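Side-chain contact in mannitol dehydrogenase (Pseudomonas fluorescens, PDB 1LJ8), which probably interconverts mannitol and fructose as a mannitol 2-dehydrogenase, using bound NAD as its redox cofactor: residues D69-A72 / R73-A77. Numbering follows the deposited sequence.
Sequences DRKA and RDDLA. With NAD (nicotinamide-adenine-dinucleotide), chain B.
Lys-71 and Asp-75 form an i to i+4 salt bridge on the short helix 69-77, which follows strand 59-64 in the NAD-binding Rossmann domain. Lysine suits this place because its chain can run along the helix to the next turn: CG stands anti to the backbone N (chi1 -177°), and a bend at chi4 brings NZ to Asp-75 OD2 at 2.8 Å, on the syn lone pair. A water closes the bridge, accepting from Lys-71 NZ and donating to Asp-75 OD1 at 2.7 Å, so both carboxylate oxygens are engaged.

Arg-73 and Asp-74 make a second ion pair between neighbours. Arginine suits it because the flat guanidinium offers NE (2.8 Å) and NH2 (2.9 Å) along one edge to Asp-74 OD1, both from the same face of the carboxylate, and still leaves NH1 for a salt bridge to Asp-110. Arg-70 CG packs 3.9 Å from Arg-73 NH2, while the NE of Arg-70 forms a salt bridge with Glu-109.

Backbone bonds tie the turns together, with Asp-74 N to Arg-70 O and Leu-76 N to Ala-72 O each 2.9 Å. Small Ala-72 fits against Trp-254, whereas Leu-76 brings a buried apolar branch to Tyr-81.

Asp-69 binds the adenosine ribose of NAD, a role like that of the acidic residue at the end of the second strand in many NAD-dependent Rossmann folds. The backbone N of Arg-66 holds OD2, leaving OD1 to accept from both ribose hydroxyls: O3B at 3.1 Å and O2B at 2.6 Å.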
# COMPACT_ATOMS: atom_id res chain seq x y z
N ASP A 69 -15.89 0.95 3.42
CA ASP A 69 -15.40 1.95 4.38
C ASP A 69 -16.42 2.28 5.48
O ASP A 69 -16.08 2.90 6.48
CB ASP A 69 -15.02 3.24 3.65
CG ASP A 69 -13.90 3.01 2.64
OD1 ASP A 69 -13.03 2.16 2.93
OD2 ASP A 69 -13.88 3.66 1.58
N ARG A 70 -17.68 1.88 5.30
CA ARG A 70 -18.71 2.18 6.30
C ARG A 70 -18.38 1.53 7.64
O ARG A 70 -18.56 2.15 8.69
CB ARG A 70 -20.09 1.68 5.82
CG ARG A 70 -21.31 2.15 6.68
CD ARG A 70 -22.57 1.48 6.12
NE ARG A 70 -22.51 1.58 4.67
CZ ARG A 70 -22.89 0.65 3.80
NH1 ARG A 70 -23.43 -0.51 4.22
NH2 ARG A 70 -22.65 0.84 2.49
N LYS A 71 -17.92 0.29 7.61
CA LYS A 71 -17.59 -0.40 8.86
C LYS A 71 -16.45 0.33 9.57
O LYS A 71 -16.52 0.48 10.78
CB LYS A 71 -17.17 -1.85 8.61
CG LYS A 71 -16.89 -2.61 9.93
CD LYS A 71 -16.77 -4.12 9.73
CE LYS A 71 -16.91 -4.86 11.10
NZ LYS A 71 -15.87 -4.41 12.10
N ALA A 72 -15.43 0.78 8.84
CA ALA A 72 -14.33 1.53 9.47
C ALA A 72 -14.87 2.81 10.16
O ALA A 72 -14.55 3.13 11.30
CB ALA A 72 -13.28 1.93 8.39
N ARG A 73 -15.71 3.56 9.44
CA ARG A 73 -16.27 4.78 9.98
C ARG A 73 -17.08 4.49 11.25
O ARG A 73 -16.92 5.17 12.26
CB ARG A 73 -17.16 5.45 8.88
CG ARG A 73 -17.59 6.90 9.16
CD ARG A 73 -18.77 6.99 10.19
NE ARG A 73 -19.90 6.11 9.83
CZ ARG A 73 -20.83 6.41 8.92
NH1 ARG A 73 -20.78 7.57 8.26
NH2 ARG A 73 -21.81 5.54 8.64
N ASP A 74 -17.96 3.49 11.19
CA ASP A 74 -18.79 3.16 12.34
C ASP A 74 -17.95 2.71 13.54
O ASP A 74 -18.19 3.15 14.66
CB ASP A 74 -19.79 2.05 11.99
CG ASP A 74 -20.88 2.51 11.02
OD1 ASP A 74 -21.03 3.73 10.80
OD2 ASP A 74 -21.60 1.63 10.50
N ASP A 75 -16.94 1.88 13.28
CA ASP A 75 -16.09 1.37 14.37
C ASP A 75 -15.34 2.52 15.01
O ASP A 75 -15.26 2.59 16.26
CB ASP A 75 -15.08 0.32 13.87
CG ASP A 75 -15.72 -1.06 13.59
OD1 ASP A 75 -16.87 -1.32 14.00
OD2 ASP A 75 -15.05 -1.89 12.95
N LEU A 76 -14.79 3.42 14.19
CA LEU A 76 -14.06 4.54 14.77
C LEU A 76 -15.03 5.52 15.46
O LEU A 76 -14.74 6.00 16.56
CB LEU A 76 -13.26 5.31 13.70
CG LEU A 76 -12.06 4.58 13.10
CD1 LEU A 76 -11.45 5.45 12.00
CD2 LEU A 76 -11.04 4.25 14.20
N ALA A 77 -16.18 5.82 14.83
CA ALA A 77 -17.12 6.77 15.44
C ALA A 77 -17.59 6.26 16.80
O ALA A 77 -17.82 7.06 17.71
CB ALA A 77 -18.32 7.00 14.54
PA NAD B . -6.56 -1.65 3.83
O1A NAD B . -7.14 -2.76 3.11
O2A NAD B . -6.56 -1.55 5.31
O5B NAD B . -7.20 -0.28 3.34
C5B NAD B . -7.21 0.05 1.91
C4B NAD B . -8.04 1.35 1.93
O4B NAD B . -8.09 1.83 0.52
C3B NAD B . -9.56 1.19 2.28
O3B NAD B . -9.93 2.39 2.98
C2B NAD B . -10.23 1.06 0.90
O2B NAD B . -11.61 1.41 0.91
C1B NAD B . -9.43 2.08 0.11
N9A NAD B . -9.47 1.93 -1.31
C8A NAD B . -9.28 0.82 -2.12
N7A NAD B . -9.37 1.11 -3.40
C5A NAD B . -9.62 2.47 -3.42
C6A NAD B . -9.79 3.32 -4.52
N6A NAD B . -9.71 2.96 -5.80
N1A NAD B . -10.06 4.66 -4.27
C2A NAD B . -10.15 5.15 -2.97
N3A NAD B . -9.96 4.33 -1.86
C4A NAD B . -9.71 2.98 -2.15
O3 NAD B . -5.07 -1.55 3.29
PN NAD B . -3.74 -0.94 3.96
O1N NAD B . -3.01 -2.03 4.64
O2N NAD B . -4.14 0.21 4.76
O5D NAD B . -2.87 -0.56 2.71
C5D NAD B . -3.35 0.50 1.89
C4D NAD B . -2.20 0.91 1.06
O4D NAD B . -1.16 1.58 1.79
C3D NAD B . -1.47 -0.19 0.20
O3D NAD B . -2.22 -0.56 -0.95
C2D NAD B . -0.11 0.42 -0.05
O2D NAD B . -0.10 1.22 -1.22
C1D NAD B . 0.15 1.26 1.23
N1N NAD B . 1.00 0.59 2.24
C2N NAD B . 0.59 -0.46 3.08
C3N NAD B . 1.53 -1.03 3.89
C7N NAD B . 1.11 -2.21 4.79
O7N NAD B . 2.02 -2.84 5.36
N7N NAD B . -0.15 -2.59 4.88
C4N NAD B . 2.94 -0.57 3.88
C5N NAD B . 3.29 0.52 3.04
C6N NAD B . 2.32 1.13 2.19
O HOH W 1 -17.16 -3.89 14.91